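Putative thiosugar synthase (Amycolatopsis orientalis, PDB 4N6F) probably makes 2-thiosugar phosphates, adding sulphur delivered by a sulphur-carrier protein to a hexose 6-phosphate held in a ThiG-like TIM barrel. Local coordinates at residues Glu31-Ser35 with Val36-Arg40; Leu65-Asp68 with Leu69-Glu72; Glu72-Leu75 with Asp76-Thr79; Ser96-Ile99 with Leu100-Ser103; Val216-Ala219 with Leu220-Glu224. All coordinates share one frame; numbering follows the deposited sequence.

Contact 1 of 5, residues Glu31-Ser35 with Val36-Arg40; sequences EQYDS and VPLVR. With F6R (fructose -6-phosphate), chain F.
At the N-cap of helix 36-46, on the loop that leaves strand 26-28 of the TIM barrel, Ser35 fastens the first turn to the chain before it. Its carbonyl O takes Val39 N at 3.1 Å, a straight bond (163°) lying in the carbonyl plane. Its side chain adds a weaker grip: with chi1 at 166°, OG swings away from its own N and over the start of the helix, where it accepts from Leu38 N at 3.4 Å, a long, weak capping bond.

Tyr33 packs on the first turn. The side chains of Leu38 and Tyr33 cross at about a right angle, Leu38 CD2 coming obliquely to the ring, 3.4 Å from Tyr33 CD2, while Val39 CG2 sits 3.8 Å from Tyr33 CB. The Tyr33 hydroxyl is hydrogen-bonded to Asn217.

Upstream, the loop serves the ligand directly. Glu31 bends at chi2 (-106°) and turns its carboxylate to the keto end of fructose 6-phosphate; OE2 is held by Thr83 and Ser85. Putting an alanine here would remove that carboxylate and would probably leave the sugar's O2 without this neighbour and Thr83 and Ser85 without their shared partner. The closest approach to the sugar is Glu31 OE1 to O2 of fructose 6-phosphate, 2.7 Å.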
# COMPACT_ATOMS: atom_id res chain seq x y z
N GLU A 31 22.15 10.32 -0.78
CA GLU A 31 23.46 10.90 -1.14
C GLU A 31 23.56 12.42 -0.90
O GLU A 31 24.66 12.93 -0.70
CB GLU A 31 23.92 10.50 -2.56
CG GLU A 31 23.00 10.85 -3.73
CD GLU A 31 22.27 9.62 -4.29
OE1 GLU A 31 21.41 9.08 -3.56
OE2 GLU A 31 22.54 9.21 -5.45
N GLN A 32 22.43 13.13 -0.89
CA GLN A 32 22.42 14.58 -0.63
C GLN A 32 22.20 14.96 0.84
O GLN A 32 22.34 16.12 1.20
CB GLN A 32 21.35 15.25 -1.49
CG GLN A 32 21.63 15.16 -2.98
CD GLN A 32 20.77 16.11 -3.80
OE1 GLN A 32 19.56 16.22 -3.57
NE2 GLN A 32 21.39 16.79 -4.77
N TYR A 33 21.88 13.98 1.68
CA TYR A 33 21.63 14.23 3.11
C TYR A 33 22.97 14.53 3.79
O TYR A 33 23.93 13.78 3.60
CB TYR A 33 21.02 12.98 3.77
CG TYR A 33 19.68 12.47 3.26
CD1 TYR A 33 19.18 12.79 1.99
CD2 TYR A 33 18.91 11.61 4.05
CE1 TYR A 33 17.97 12.30 1.54
CE2 TYR A 33 17.70 11.11 3.61
CZ TYR A 33 17.23 11.45 2.36
OH TYR A 33 16.02 10.94 1.93
N ASP A 34 23.05 15.59 4.59
CA ASP A 34 24.28 15.86 5.38
C ASP A 34 24.09 15.74 6.90
O ASP A 34 25.01 16.05 7.67
CB ASP A 34 24.93 17.20 4.98
CG ASP A 34 24.16 18.43 5.47
OD1 ASP A 34 23.05 18.29 6.03
OD2 ASP A 34 24.67 19.56 5.28
N SER A 35 22.91 15.26 7.33
CA SER A 35 22.60 15.03 8.75
C SER A 35 22.73 13.54 9.10
O SER A 35 21.99 12.69 8.58
CB SER A 35 21.18 15.53 9.06
OG SER A 35 20.70 15.05 10.31
N VAL A 36 23.67 13.23 10.00
CA VAL A 36 23.98 11.84 10.37
C VAL A 36 22.81 11.16 11.10
O VAL A 36 22.46 10.03 10.75
CB VAL A 36 25.29 11.75 11.18
CG1 VAL A 36 25.53 10.34 11.70
CG2 VAL A 36 26.46 12.18 10.31
N PRO A 37 22.21 11.83 12.10
CA PRO A 37 20.98 11.33 12.71
C PRO A 37 19.88 10.95 11.71
O PRO A 37 19.27 9.89 11.85
CB PRO A 37 20.51 12.50 13.57
CG PRO A 37 21.79 13.15 14.01
CD PRO A 37 22.75 12.98 12.86
N LEU A 38 19.64 11.81 10.73
CA LEU A 38 18.63 11.55 9.70
C LEU A 38 18.95 10.28 8.90
O LEU A 38 18.07 9.44 8.68
CB LEU A 38 18.52 12.74 8.73
CG LEU A 38 17.58 12.54 7.52
CD1 LEU A 38 16.14 12.39 7.98
CD2 LEU A 38 17.71 13.68 6.52
N VAL A 39 20.19 10.16 8.44
CA VAL A 39 20.59 9.01 7.65
C VAL A 39 20.39 7.75 8.49
O VAL A 39 19.74 6.81 8.04
CB VAL A 39 22.05 9.12 7.17
CG1 VAL A 39 22.52 7.81 6.55
CG2 VAL A 39 22.18 10.23 6.14
N ARG A 40 20.93 7.75 9.70
CA ARG A 40 20.81 6.62 10.62
C ARG A 40 19.35 6.19 10.78
O ARG A 40 19.00 5.04 10.55
CB ARG A 40 21.40 6.99 11.98
CG ARG A 40 21.28 5.94 13.07
CD ARG A 40 21.46 6.58 14.44
NE ARG A 40 20.31 7.42 14.79
CZ ARG A 40 20.35 8.54 15.50
NH1 ARG A 40 19.23 9.20 15.75
NH2 ARG A 40 21.50 9.04 15.95
C1 F6R F . 19.73 9.03 -7.62
C2 F6R F . 19.07 9.67 -6.43
C3 F6R F . 18.01 10.74 -6.57
C4 F6R F . 16.70 10.06 -6.96
C5 F6R F . 15.50 10.99 -6.74
C6 F6R F . 14.21 10.20 -6.60
O2 F6R F . 19.35 9.28 -5.29
O3 F6R F . 18.34 11.77 -7.50
O4 F6R F . 16.75 9.70 -8.35
O5 F6R F . 15.66 11.78 -5.57
O6 F6R F . 13.13 11.11 -6.56
P F6R F . 12.39 11.54 -5.22
O1P F6R F . 13.36 12.50 -4.59
O2P F6R F . 12.18 10.29 -4.41
O3P F6R F . 11.11 12.11 -5.75

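Contact 2 of 5, residues Leu65-Asp68 with Leu69-Glu72; sequences LLMD and LADE. With CA (calcium ion), chain D.
The carboxylates of Asp68 and Glu72 converge on a common calcium ion with their planes turned 57° apart, each giving it one oxygen: Asp68 OD1 and Glu72 OE2 both stand 2.3 Å from the metal and 3.3 Å from each other. The third carboxylate, that of Asp71, also binds through a single oxygen, OD1 to calcium 2.5 Å, while its OD2 accepts from water 2 and, weakly, from water 1. Asp68 binds twice, because its backbone O joins its side chain on the ion at 2.5 Å. Three waters bring the coordination to seven.

The site is built on the last turn of helix 60-70. Leu69 N still bonds to Leu65 O, and Ala70 N to Leu66 O at 2.8 Å, but the chain then leaves the helix, and the side chains of Asp71 and Glu72 come round to the carbonyl end of the helix. Asp71 reaches the metal with CG between its own N and carbonyl carbon (chi1 69°).

Arg40 forms a salt bridge with the other oxygen of Glu72, OE1. Three acids beside the carbonyl end of a helix would probably repel one another strongly without a cation, so calcium together with Arg40 is likely to be what lets them converge.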
# COMPACT_ATOMS: atom_id res chain seq x y z
N LEU A 65 32.00 12.69 8.10
CA LEU A 65 30.59 12.28 8.09
C LEU A 65 30.48 10.76 8.12
O LEU A 65 29.66 10.21 8.87
CB LEU A 65 29.85 12.84 6.87
CG LEU A 65 29.62 14.36 6.81
CD1 LEU A 65 28.99 14.74 5.48
CD2 LEU A 65 28.76 14.86 7.97
N LEU A 66 31.29 10.07 7.32
CA LEU A 66 31.29 8.61 7.34
C LEU A 66 31.64 8.05 8.72
O LEU A 66 30.92 7.21 9.25
CB LEU A 66 32.23 8.02 6.27
CG LEU A 66 32.21 6.48 6.21
CD1 LEU A 66 30.87 5.98 5.69
CD2 LEU A 66 33.37 5.92 5.39
N MET A 67 32.75 8.52 9.29
CA MET A 67 33.17 8.08 10.63
C MET A 67 32.10 8.38 11.69
O MET A 67 31.85 7.56 12.57
CB MET A 67 34.51 8.70 11.04
CG MET A 67 35.73 8.04 10.39
SD MET A 67 36.13 6.36 10.95
CE MET A 67 35.48 5.37 9.59
N ASP A 68 31.46 9.54 11.58
CA ASP A 68 30.32 9.86 12.44
C ASP A 68 29.18 8.83 12.26
O ASP A 68 28.63 8.35 13.25
CB ASP A 68 29.81 11.29 12.15
CG ASP A 68 28.89 11.84 13.25
OD1 ASP A 68 28.62 11.13 14.24
OD2 ASP A 68 28.44 13.00 13.13
N LEU A 69 28.86 8.47 11.02
CA LEU A 69 27.77 7.52 10.76
C LEU A 69 28.12 6.09 11.18
O LEU A 69 27.26 5.34 11.64
CB LEU A 69 27.38 7.54 9.29
CG LEU A 69 26.17 6.70 8.86
CD1 LEU A 69 24.88 7.16 9.56
CD2 LEU A 69 26.01 6.78 7.35
N ALA A 70 29.40 5.73 11.04
CA ALA A 70 29.85 4.35 11.22
C ALA A 70 29.71 3.78 12.64
O ALA A 70 29.64 2.57 12.78
CB ALA A 70 31.30 4.21 10.75
N ASP A 71 29.69 4.62 13.67
CA ASP A 71 29.49 4.10 15.04
C ASP A 71 28.03 4.17 15.50
O ASP A 71 27.73 3.87 16.66
CB ASP A 71 30.42 4.79 16.06
CG ASP A 71 30.06 6.25 16.29
OD1 ASP A 71 29.16 6.79 15.62
OD2 ASP A 71 30.68 6.87 17.18
N GLU A 72 27.14 4.56 14.60
CA GLU A 72 25.71 4.60 14.90
C GLU A 72 24.87 3.66 14.04
O GLU A 72 23.74 3.37 14.39
CB GLU A 72 25.19 6.02 14.75
CG GLU A 72 25.70 6.93 15.85
CD GLU A 72 25.35 8.37 15.61
OE1 GLU A 72 24.14 8.67 15.57
OE2 GLU A 72 26.28 9.19 15.46
CA CA D . 28.60 9.25 15.62
O HOH W 1 28.03 8.50 18.27
O HOH W 2 30.87 9.60 16.02
O HOH W 3 27.86 11.39 17.04

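Contact 3 of 5, residues Glu72-Leu75 with Asp76-Thr79; sequences ELPL and DDFT. With CA (calcium ion), chain D.
Leu73 and Phe78 cross at about a right angle in the loop that carries the chain of the TIM barrel from helix 60-70 to strand 79-83. A short 3-10 turn, Leu75 to Asp77, lies between them. The leucine comes to the far end of the ring obliquely, CD2 to Phe78 CZ 4.2 Å, and both side chains lean on Leu43 of helix 36-46.

Pro74 and Asp77 make the second pair. The carboxylate slants across the proline ring on the exposed side of the turn, with Asp77 OD2 at 3.7 Å from Pro74 CG. Asp76 approaches the same proline with its OD1, its chi1 of 62° folding the side chain back over the preceding peptide. The neighbouring acids bring Asp76 OD2 and Asp77 OD1 to 3.1 Å, two acceptors whose mutual repulsion is probably eased by solvent on this exposed surface.

Pro74 is the centre of an inverse gamma turn, closed by a weak bond from Leu75 N to Leu73 O. The turn then winds on through two i to i+3 bonds, Asp77 N to Pro74 O at 3.0 Å and Phe78 N to Leu75 O at 3.2 Å. Leu75 O has a second donor in the indole of Trp80, and the Leu75 side chain packs inward on Leu66 and Phe51. Pro74 O also has a second neighbour: it lies at the edge of the Phe78 ring, in its plane, 3.2 Å from CD1.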
# COMPACT_ATOMS: atom_id res chain seq x y z
N GLU A 72 27.14 4.56 14.60
CA GLU A 72 25.71 4.60 14.90
C GLU A 72 24.87 3.66 14.04
O GLU A 72 23.74 3.37 14.39
CB GLU A 72 25.19 6.02 14.75
CG GLU A 72 25.70 6.93 15.85
CD GLU A 72 25.35 8.37 15.61
OE1 GLU A 72 24.14 8.67 15.57
OE2 GLU A 72 26.28 9.19 15.46
N LEU A 73 25.43 3.23 12.91
CA LEU A 73 24.82 2.24 12.03
C LEU A 73 25.84 1.14 11.80
O LEU A 73 27.03 1.43 11.70
CB LEU A 73 24.49 2.85 10.67
CG LEU A 73 23.06 3.20 10.30
CD1 LEU A 73 23.04 3.61 8.84
CD2 LEU A 73 22.09 2.05 10.53
N PRO A 74 25.39 -0.12 11.68
CA PRO A 74 26.29 -1.20 11.26
C PRO A 74 26.47 -1.21 9.74
O PRO A 74 25.79 -1.95 9.04
CB PRO A 74 25.57 -2.46 11.73
CG PRO A 74 24.12 -2.11 11.69
CD PRO A 74 24.05 -0.64 12.02
N LEU A 75 27.38 -0.38 9.23
CA LEU A 75 27.56 -0.24 7.78
C LEU A 75 28.11 -1.51 7.11
O LEU A 75 28.05 -1.64 5.89
CB LEU A 75 28.43 0.96 7.44
CG LEU A 75 27.86 2.33 7.85
CD1 LEU A 75 28.88 3.42 7.60
CD2 LEU A 75 26.56 2.66 7.13
N ASP A 76 28.61 -2.44 7.92
CA ASP A 76 29.02 -3.76 7.43
C ASP A 76 27.83 -4.63 6.99
O ASP A 76 28.00 -5.54 6.20
CB ASP A 76 29.82 -4.51 8.50
CG ASP A 76 29.01 -4.78 9.77
OD1 ASP A 76 28.83 -3.84 10.57
OD2 ASP A 76 28.53 -5.92 9.95
N ASP A 77 26.65 -4.36 7.53
CA ASP A 77 25.44 -5.07 7.10
C ASP A 77 24.92 -4.59 5.74
O ASP A 77 24.00 -5.18 5.20
CB ASP A 77 24.32 -4.92 8.15
CG ASP A 77 24.60 -5.70 9.44
OD1 ASP A 77 25.57 -6.50 9.48
OD2 ASP A 77 23.83 -5.52 10.41
N PHE A 78 25.50 -3.52 5.19
CA PHE A 78 24.99 -2.90 3.98
C PHE A 78 25.88 -3.25 2.80
O PHE A 78 27.10 -3.40 2.95
CB PHE A 78 24.95 -1.38 4.13
CG PHE A 78 23.90 -0.89 5.09
CD1 PHE A 78 24.04 -1.08 6.46
CD2 PHE A 78 22.78 -0.22 4.63
CE1 PHE A 78 23.08 -0.63 7.35
CE2 PHE A 78 21.81 0.24 5.51
CZ PHE A 78 21.96 0.03 6.87
N THR A 79 25.27 -3.39 1.63
CA THR A 79 26.03 -3.36 0.38
C THR A 79 26.28 -1.90 0.02
O THR A 79 25.34 -1.10 -0.05
CB THR A 79 25.26 -4.04 -0.76
OG1 THR A 79 25.04 -5.41 -0.42
CG2 THR A 79 26.04 -3.96 -2.07
CA CA D . 28.60 9.25 15.62
O HOH W 1 28.03 8.50 18.27
O HOH W 2 30.87 9.60 16.02
O HOH W 3 27.86 11.39 17.04

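Contact 4 of 5, residues Ser96-Ile99 with Leu100-Ser103; sequences SARI and LRDS
Ile99 O is gripped twice by Ser103, one helical turn ahead of it. The backbone N of Ser103 donates at 2.7 Å, and its hydroxyl adds a bond from OG at 2.8 Å, arriving from well above the carbonyl plane. The hydroxyl gets there because chi1 of 70° sets OG between the serine's own N and carbonyl carbon, folded back against the preceding turn. A carbonyl on the exposed face of the helix thus keeps its regular backbone bond and gains a side-chain donor as well.

One step round the helix, Arg98 and Arg101 run side by side in the same direction, their guanidinium planes 62° apart. Arg101 NH2 rests against the aliphatic part of its neighbour, 3.3 Å from Arg98 CG, and Arg98 CA lies over one face of the Arg101 guanidinium, toward its rim. At the edge, in plane, comes Asp102 OD1, in a long salt bridge of 3.5 Å with Arg101 NE. Both arginines also form salt bridges with Glu135, and Arg98 with Glu131 too; these acids probably offset the two like charges.

Ala97 and Leu100 turn to Leu109 on strand 108-111. This is the usual arrangement of a TIM-barrel beta-alpha-beta unit, here strand 79-83, helix 90-104 and strand 108-111, with Ala97 and Leu100 against the sheet and the two arginines reaching across to Glu131 and Glu135.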
# COMPACT_ATOMS: atom_id res chain seq x y z
N SER A 96 33.40 10.11 -12.65
CA SER A 96 33.05 9.79 -11.26
C SER A 96 33.15 8.29 -11.01
O SER A 96 33.72 7.86 -10.01
CB SER A 96 31.63 10.25 -10.93
OG SER A 96 31.57 11.66 -10.86
N ALA A 97 32.61 7.52 -11.95
CA ALA A 97 32.56 6.06 -11.83
C ALA A 97 33.95 5.43 -11.80
O ALA A 97 34.19 4.51 -11.02
CB ALA A 97 31.75 5.47 -12.97
N ARG A 98 34.84 5.90 -12.67
CA ARG A 98 36.22 5.39 -12.71
C ARG A 98 36.99 5.71 -11.43
O ARG A 98 37.74 4.87 -10.93
CB ARG A 98 37.01 5.91 -13.92
CG ARG A 98 36.88 5.06 -15.18
CD ARG A 98 36.11 5.77 -16.28
NE ARG A 98 36.11 5.00 -17.53
CZ ARG A 98 35.84 5.50 -18.73
NH1 ARG A 98 35.57 6.79 -18.89
NH2 ARG A 98 35.86 4.70 -19.80
N ILE A 99 36.82 6.92 -10.91
CA ILE A 99 37.47 7.31 -9.65
C ILE A 99 36.93 6.48 -8.49
O ILE A 99 37.70 5.96 -7.68
CB ILE A 99 37.32 8.83 -9.35
CG1 ILE A 99 38.45 9.63 -10.03
CG2 ILE A 99 37.38 9.10 -7.84
CD1 ILE A 99 38.28 9.83 -11.52
N LEU A 100 35.61 6.36 -8.43
CA LEU A 100 34.94 5.52 -7.43
C LEU A 100 35.55 4.12 -7.33
O LEU A 100 35.80 3.62 -6.24
CB LEU A 100 33.46 5.40 -7.77
CG LEU A 100 32.70 4.28 -7.05
CD1 LEU A 100 32.46 4.68 -5.60
CD2 LEU A 100 31.39 3.97 -7.77
N ARG A 101 35.76 3.49 -8.49
CA ARG A 101 36.32 2.15 -8.55
C ARG A 101 37.79 2.14 -8.11
O ARG A 101 38.19 1.32 -7.30
CB ARG A 101 36.20 1.59 -9.97
CG ARG A 101 36.78 0.20 -10.19
CD ARG A 101 36.79 -0.16 -11.66
NE ARG A 101 37.58 0.81 -12.43
CZ ARG A 101 37.33 1.19 -13.69
NH1 ARG A 101 36.30 0.69 -14.37
NH2 ARG A 101 38.12 2.09 -14.28
N ASP A 102 38.58 3.06 -8.66
CA ASP A 102 40.01 3.12 -8.37
C ASP A 102 40.31 3.55 -6.93
O ASP A 102 41.18 2.97 -6.29
CB ASP A 102 40.71 4.08 -9.35
CG ASP A 102 40.57 3.64 -10.81
OD1 ASP A 102 40.40 2.42 -11.06
OD2 ASP A 102 40.64 4.51 -11.70
N SER A 103 39.58 4.53 -6.43
CA SER A 103 39.80 5.06 -5.08
C SER A 103 39.23 4.16 -3.98
O SER A 103 39.84 4.02 -2.92
CB SER A 103 39.24 6.48 -4.95
OG SER A 103 37.82 6.48 -4.96

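Contact 5 of 5, residues Val216-Ala219 with Leu220-Glu224; sequences VNTA and LVRAE. With F6R (fructose -6-phosphate), chain F.
Strand 213-216 gives way at Asn217, the N-cap position, to the short helix 218-221, where Asn217 O accepts from Leu220 N and, weakly, from Val221 N, and Thr218 O from Arg222 N at 3.0 Å. The start of this helix points at the phosphate of fructose 6-phosphate. Thr218 holds phosphate oxygen O1P twice, by its N at 3.2 Å and by its hydroxyl OG1 at 2.6 Å, and Asn217 N adds a weak bond to O2P.

With CG turned away from its own N (chi1 177°), the Asn217 amide reaches along the sugar: ND2 donates to O5 at 3.1 Å. A leucine in its place would probably leave O5 without this donor and the hydroxyl of Tyr33 without its amide partner.

Thr218 CG2 sits 3.7 Å above the centre of the Arg222 guanidinium face, and Met249 of the second subunit packs on both residues. Val216 CG2 meets Leu220 CD1 at 3.7 Å, the two side chains crossing at about a right angle, both packed on Met233 of helix 226-245.

Backbone N-H groups at a helix start, joined by a threonine hydroxyl, suit a phosphate group, and the helix dipole would probably strengthen their hold.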
# COMPACT_ATOMS: atom_id res chain seq x y z
N VAL A 216 13.28 5.68 -2.70
CA VAL A 216 12.66 6.85 -2.17
C VAL A 216 13.68 7.81 -1.61
O VAL A 216 14.71 7.42 -1.17
CB VAL A 216 11.60 6.53 -1.13
CG1 VAL A 216 10.57 5.61 -1.72
CG2 VAL A 216 12.20 5.91 0.10
N ASN A 217 13.40 9.09 -1.75
CA ASN A 217 14.18 10.18 -1.21
C ASN A 217 13.35 11.34 -0.65
O ASN A 217 13.21 11.45 0.52
CB ASN A 217 15.13 10.69 -2.29
CG ASN A 217 15.95 11.88 -1.83
OD1 ASN A 217 15.88 12.28 -0.72
ND2 ASN A 217 16.72 12.41 -2.71
N THR A 218 12.74 12.12 -1.51
CA THR A 218 11.99 13.29 -1.12
C THR A 218 10.81 13.00 -0.19
O THR A 218 10.54 13.75 0.67
CB THR A 218 11.50 14.08 -2.35
OG1 THR A 218 12.60 14.54 -3.08
CG2 THR A 218 10.69 15.25 -1.95
N ALA A 219 10.10 11.91 -0.40
CA ALA A 219 8.96 11.53 0.45
C ALA A 219 9.29 11.41 1.95
O ALA A 219 8.43 11.66 2.80
CB ALA A 219 8.35 10.23 -0.03
N LEU A 220 10.51 10.96 2.24
CA LEU A 220 11.00 10.86 3.62
C LEU A 220 11.44 12.22 4.14
O LEU A 220 11.04 12.63 5.22
CB LEU A 220 12.18 9.88 3.69
CG LEU A 220 11.91 8.48 3.15
CD1 LEU A 220 13.11 7.57 3.33
CD2 LEU A 220 10.69 7.88 3.84
N VAL A 221 12.27 12.90 3.37
CA VAL A 221 12.80 14.22 3.74
C VAL A 221 11.69 15.22 4.04
O VAL A 221 11.83 16.03 4.95
CB VAL A 221 13.71 14.78 2.63
CG1 VAL A 221 14.07 16.24 2.88
CG2 VAL A 221 14.98 13.95 2.54
N ARG A 222 10.60 15.17 3.28
CA ARG A 222 9.54 16.17 3.38
C ARG A 222 8.33 15.73 4.18
O ARG A 222 7.36 16.46 4.24
CB ARG A 222 9.08 16.65 2.00
CG ARG A 222 10.18 17.28 1.15
CD ARG A 222 9.79 18.65 0.60
NE ARG A 222 9.19 18.61 -0.74
CZ ARG A 222 9.83 18.85 -1.90
NH1 ARG A 222 11.14 19.14 -1.92
NH2 ARG A 222 9.17 18.79 -3.04
N ALA A 223 8.37 14.54 4.78
CA ALA A 223 7.28 14.12 5.67
C ALA A 223 7.47 14.78 7.03
O ALA A 223 8.59 15.03 7.44
CB ALA A 223 7.24 12.61 5.81
N GLU A 224 6.37 15.06 7.73
CA GLU A 224 6.43 15.63 9.08
C GLU A 224 7.24 14.73 9.99
O GLU A 224 8.02 15.22 10.81
CB GLU A 224 5.03 15.86 9.66
CG GLU A 224 4.31 17.07 9.09
CD GLU A 224 2.90 17.27 9.64
OE1 GLU A 224 2.66 16.94 10.83
OE2 GLU A 224 2.04 17.76 8.89
C1 F6R F . 19.73 9.03 -7.62
C2 F6R F . 19.07 9.67 -6.43
C3 F6R F . 18.01 10.74 -6.57
C4 F6R F . 16.70 10.06 -6.96
C5 F6R F . 15.50 10.99 -6.74
C6 F6R F . 14.21 10.20 -6.60
O2 F6R F . 19.35 9.28 -5.29
O3 F6R F . 18.34 11.77 -7.50
O4 F6R F . 16.75 9.70 -8.35
O5 F6R F . 15.66 11.78 -5.57
O6 F6R F . 13.13 11.11 -6.56
P F6R F . 12.39 11.54 -5.22
O1P F6R F . 13.36 12.50 -4.59
O2P F6R F . 12.18 10.29 -4.41
O3P F6R F . 11.11 12.11 -5.75

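How the contacts relate
Contacts 1 and 5 flank the same fructose 6-phosphate, the first beside its keto end, the second at its phosphate and O5; their centres lie 12 Å apart, and Tyr33 OH to Asn217 OD1, 3.0 Å, ties them together. Contacts 1, 2 and 3 meet where helix 36-46 runs beside helix 60-70: Arg40 NH2 reaches Glu72 OE1 at 2.7 Å, and Glu72 belongs to both contacts 2 and 3. Leu75 of contact 3 packs its CD1 on Leu66 CD1 of contact 2 at 3.8 Å. Contact 4 stands apart, touching none of the others; its nearest atoms are about 11 Å from contacts 1, 2 and 3 and about 17 Å from contact 5.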